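Apolipophorin-3b (Locusta migratoria, PDB 1AEP) helps load diacylglycerol into the haemolymph lipoprotein lipophorin by covering its expanding hydrophobic surface, and so serves lipid transport during insect flight. Local coordinates at residues 120-124 with 125-129; 146-149 with 150-154. One frame throughout, in Å; residues are numbered along the deposited sequence.

Contact 1: 120-124 with 125-129; sequences QASAQ and EAWAP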
loop_
_atom_site.group_PDB
_atom_site.type_symbol
_atom_site.label_atom_id
_atom_site.label_comp_id
_atom_site.label_asym_id
_atom_site.label_seq_id
_atom_site.Cartn_x
_atom_site.Cartn_y
_atom_site.Cartn_z
ATOM N N GLN A 120 -7.474 11.738 -13.496
ATOM C CA GLN A 120 -6.827 12.691 -14.377
ATOM C C GLN A 120 -7.490 12.771 -15.738
ATOM O O GLN A 120 -7.613 13.839 -16.323
ATOM C CB GLN A 120 -5.330 12.522 -14.377
ATOM C CG GLN A 120 -4.786 13.546 -13.337
ATOM C CD GLN A 120 -3.383 13.881 -13.713
ATOM O OE1 GLN A 120 -2.856 14.934 -13.344
ATOM N NE2 GLN A 120 -2.787 12.945 -14.451
ATOM N N ALA A 121 -7.953 11.625 -16.196
ATOM C CA ALA A 121 -8.615 11.481 -17.469
ATOM C C ALA A 121 -10.055 11.963 -17.512
ATOM O O ALA A 121 -10.657 12.014 -18.589
ATOM C CB ALA A 121 -8.555 10.033 -17.875
ATOM N N SER A 122 -10.608 12.308 -16.340
ATOM C CA SER A 122 -11.977 12.808 -16.218
ATOM C C SER A 122 -12.017 14.324 -16.448
ATOM O O SER A 122 -11.726 15.108 -15.548
ATOM C CB SER A 122 -12.616 12.420 -14.898
ATOM O OG SER A 122 -13.785 13.207 -14.691
ATOM N N ALA A 123 -12.358 14.728 -17.676
ATOM C CA ALA A 123 -12.402 16.136 -18.092
ATOM C C ALA A 123 -13.546 16.933 -17.472
ATOM O O ALA A 123 -13.507 18.170 -17.358
ATOM C CB ALA A 123 -12.468 16.181 -19.593
ATOM N N GLN A 124 -14.565 16.179 -17.095
ATOM C CA GLN A 124 -15.761 16.663 -16.462
ATOM C C GLN A 124 -15.457 16.900 -14.981
ATOM O O GLN A 124 -16.297 17.386 -14.221
ATOM C CB GLN A 124 -16.822 15.515 -16.736
ATOM C CG GLN A 124 -16.223 14.033 -16.665
ATOM C CD GLN A 124 -15.926 13.106 -17.905
ATOM O OE1 GLN A 124 -15.446 13.481 -19.001
ATOM N NE2 GLN A 124 -16.132 11.803 -17.676
ATOM N N GLU A 125 -14.219 16.537 -14.586
ATOM C CA GLU A 125 -13.686 16.657 -13.220
ATOM C C GLU A 125 -14.519 15.886 -12.188
ATOM O O GLU A 125 -14.733 16.278 -11.050
ATOM C CB GLU A 125 -13.348 18.112 -12.841
ATOM C CG GLU A 125 -11.916 18.540 -13.251
ATOM C CD GLU A 125 -11.692 20.016 -13.164
ATOM O OE1 GLU A 125 -12.169 20.809 -13.984
ATOM O OE2 GLU A 125 -10.951 20.391 -12.141
ATOM N N ALA A 126 -15.001 14.739 -12.657
ATOM C CA ALA A 126 -15.864 13.888 -11.875
ATOM C C ALA A 126 -15.332 13.448 -10.525
ATOM O O ALA A 126 -16.106 13.171 -9.600
ATOM C CB ALA A 126 -16.147 12.649 -12.683
ATOM N N TRP A 127 -14.028 13.318 -10.442
ATOM C CA TRP A 127 -13.407 12.846 -9.230
ATOM C C TRP A 127 -13.136 13.927 -8.226
ATOM O O TRP A 127 -12.736 13.664 -7.101
ATOM C CB TRP A 127 -12.089 12.160 -9.589
ATOM C CG TRP A 127 -12.348 10.871 -10.270
ATOM C CD1 TRP A 127 -12.642 10.670 -11.583
ATOM C CD2 TRP A 127 -12.367 9.613 -9.611
ATOM N NE1 TRP A 127 -12.881 9.344 -11.794
ATOM C CE2 TRP A 127 -12.739 8.679 -10.581
ATOM C CE3 TRP A 127 -12.171 9.223 -8.268
ATOM C CZ2 TRP A 127 -12.884 7.337 -10.229
ATOM C CZ3 TRP A 127 -12.305 7.906 -7.934
ATOM C CH2 TRP A 127 -12.664 6.977 -8.918
ATOM N N ALA A 128 -13.285 15.151 -8.660
ATOM C CA ALA A 128 -13.023 16.273 -7.791
ATOM C C ALA A 128 -13.635 16.155 -6.404
ATOM O O ALA A 128 -13.065 16.547 -5.385
ATOM C CB ALA A 128 -13.635 17.480 -8.432
ATOM N N PRO A 129 -14.834 15.694 -6.372
ATOM C CA PRO A 129 -15.529 15.649 -5.116
ATOM C C PRO A 129 -14.956 14.750 -4.026
ATOM O O PRO A 129 -15.331 14.902 -2.853
ATOM C CB PRO A 129 -16.969 15.362 -5.461
ATOM C CG PRO A 129 -17.104 15.713 -6.952
ATOM C CD PRO A 129 -15.732 15.563 -7.548
#
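The indole of W127 meets S122 at its edge, in the ring plane: CB of S122 lies 3.7 Å from CD1 of W127. Both residues are buried, and they belong to two consecutive type I beta turns, S122 to E125 and E125 to A128, in the connection from helix 94-121 to helix 131-154 of this five-helix bundle. W127 and A126 also pack on V70 of helix 69-83, and W127 reaches Q73 there, so the connection is laid against the bundle end. The first turn is closed by N of E125 giving a bond of 3.0 Å to O of S122, which it approaches over the face of the carbonyl, 63° off its plane. E125, the residue where the turns join, has positive phi. The second turn is closed by N of A128 on O of E125, at 3.0 Å. The S122 side chain ties the first turn to the second by taking up one more amide: chi1 of 165° swings OG away from its own N and toward A126. There OG of S122 accepts the N-H of A126 at 2.8 Å, with an N-H...O angle of 147°.

Contact 2: 146-149 with 150-154; sequences ANLQ and NSIQS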
loop_
_atom_site.group_PDB
_atom_site.type_symbol
_atom_site.label_atom_id
_atom_site.label_comp_id
_atom_site.label_asym_id
_atom_site.label_seq_id
_atom_site.Cartn_x
_atom_site.Cartn_y
_atom_site.Cartn_z
ATOM N N ALA A 146 6.848 3.940 4.274
ATOM C CA ALA A 146 8.087 4.510 4.783
ATOM C C ALA A 146 8.436 3.848 6.111
ATOM O O ALA A 146 9.581 3.522 6.397
ATOM C CB ALA A 146 7.923 5.978 5.036
ATOM N N ASN A 147 7.410 3.629 6.927
ATOM C CA ASN A 147 7.564 3.006 8.213
ATOM C C ASN A 147 8.189 1.651 8.085
ATOM O O ASN A 147 9.129 1.320 8.809
ATOM C CB ASN A 147 6.222 2.826 8.837
ATOM C CG ASN A 147 5.907 4.025 9.686
ATOM O OD1 ASN A 147 4.840 4.088 10.287
ATOM N ND2 ASN A 147 6.833 4.996 9.711
ATOM N N LEU A 148 7.654 0.874 7.152
ATOM C CA LEU A 148 8.164 -0.452 6.878
ATOM C C LEU A 148 9.632 -0.378 6.550
ATOM O O LEU A 148 10.474 -1.087 7.091
ATOM C CB LEU A 148 7.438 -1.029 5.658
ATOM C CG LEU A 148 7.584 -2.538 5.452
ATOM C CD1 LEU A 148 6.180 -3.061 5.428
ATOM C CD2 LEU A 148 8.159 -2.711 4.094
ATOM N N GLN A 149 9.956 0.514 5.650
ATOM C CA GLN A 149 11.324 0.651 5.284
ATOM C C GLN A 149 12.220 1.003 6.460
ATOM O O GLN A 149 13.267 0.402 6.650
ATOM C CB GLN A 149 11.360 1.740 4.271
ATOM C CG GLN A 149 12.776 2.071 3.944
ATOM C CD GLN A 149 12.827 2.876 2.688
ATOM O OE1 GLN A 149 11.783 3.359 2.199
ATOM N NE2 GLN A 149 14.041 2.979 2.173
ATOM N N ASN A 150 11.795 1.989 7.261
ATOM C CA ASN A 150 12.570 2.365 8.429
ATOM C C ASN A 150 12.904 1.146 9.278
ATOM O O ASN A 150 14.003 0.996 9.803
ATOM C CB ASN A 150 11.775 3.362 9.279
ATOM C CG ASN A 150 11.792 4.756 8.682
ATOM O OD1 ASN A 150 12.503 5.025 7.696
ATOM N ND2 ASN A 150 11.007 5.630 9.261
ATOM N N SER A 151 11.937 0.229 9.378
ATOM C CA SER A 151 12.121 -0.998 10.139
ATOM C C SER A 151 13.173 -1.964 9.544
ATOM O O SER A 151 14.086 -2.414 10.231
ATOM C CB SER A 151 10.768 -1.681 10.398
ATOM O OG SER A 151 9.836 -0.695 10.848
ATOM N N ILE A 152 13.022 -2.284 8.259
ATOM C CA ILE A 152 13.945 -3.174 7.594
ATOM C C ILE A 152 15.340 -2.634 7.645
ATOM O O ILE A 152 16.322 -3.356 7.522
ATOM C CB ILE A 152 13.481 -3.465 6.185
ATOM C CG1 ILE A 152 12.296 -4.366 6.356
ATOM C CG2 ILE A 152 14.496 -4.143 5.279
ATOM C CD1 ILE A 152 11.199 -3.945 5.392
ATOM N N GLN A 153 15.390 -1.336 7.865
ATOM C CA GLN A 153 16.631 -0.599 7.933
ATOM C C GLN A 153 17.251 -0.617 9.308
ATOM O O GLN A 153 18.447 -0.810 9.451
ATOM C CB GLN A 153 16.311 0.868 7.669
ATOM C CG GLN A 153 16.932 1.644 6.519
ATOM C CD GLN A 153 16.728 3.132 6.777
ATOM O OE1 GLN A 153 16.187 3.835 5.943
ATOM N NE2 GLN A 153 17.238 3.611 7.923
ATOM N N SER A 154 16.424 -0.376 10.317
ATOM C CA SER A 154 16.920 -0.340 11.676
ATOM C C SER A 154 17.292 -1.690 12.240
ATOM O O SER A 154 18.061 -1.771 13.196
ATOM C CB SER A 154 16.083 0.397 12.671
ATOM O OG SER A 154 16.953 1.310 13.352
#
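O of N147 is gripped by two donors of S151, one turn further along helix 131-154: the backbone N at 3.1 Å and the hydroxyl OG at 3.0 Å. They arrive from opposite faces of the carbonyl plane, N tilted 20° from it and OG 34°. With chi1 at -46°, OG of S151 sits beside its own backbone N and faces back down the helix, where it donates to O of N147. This is the familiar side-chain bond of a helical serine to the carbonyl four residues earlier. OE1 of Q44 on helix 36-63 is only a weak partner of OG and would have to share the same hydroxyl proton. With the hydroxyl gone, as in an alanine at S151, O of N147 would probably keep only the backbone amide of that residue, and Q44 is likely to lose its weak partner. On either side of that bond the regular helix ladder continues: N of N150 meets O of A146 at 2.8 Å, and N of I152 meets O of L148 at 3.0 Å. The apolar part of the contact is a pair four residues apart. L148 and I152 run alongside each other out from the same face of the helix, CD2 of L148 touching CD1 of I152 at 3.5 Å. Both are buried: L148 packs on Q44 and F48 of helix 36-63, I152 on E24 and L25 of helix 7-25. N150, on the exposed side, folds its amide back along the helix, its CG 3.4 Å from O of A146. The stretch is thus amphipathic, with leucine and isoleucine turned into the bundle and amide side chains lying toward its surface, a division consistent with a protein that exists both as a soluble monomer and bound to lipoprotein.

How the contacts relate
The two contacts lie on opposite sides of the chain's centre, their own centres about 35 Å apart. Contact 1 is the more peripheral, about 23 Å from the chain's centre at the bundle end, with half its touching residues exposed; contact 2 sits deeper, about 14 Å out, with one exposed of eight. Contact 1 leads from helix 94-121 toward helix 131-154; contact 2 lies wholly within the latter, near its far end. In both a serine hydroxyl bonds to the backbone, in reversed roles: S122 accepts an amide proton where the chain turns, whereas S151 donates to a helical carbonyl. The buried element differs too, an indole against helix 69-83, an aliphatic pair facing helices 7-25 and 36-63.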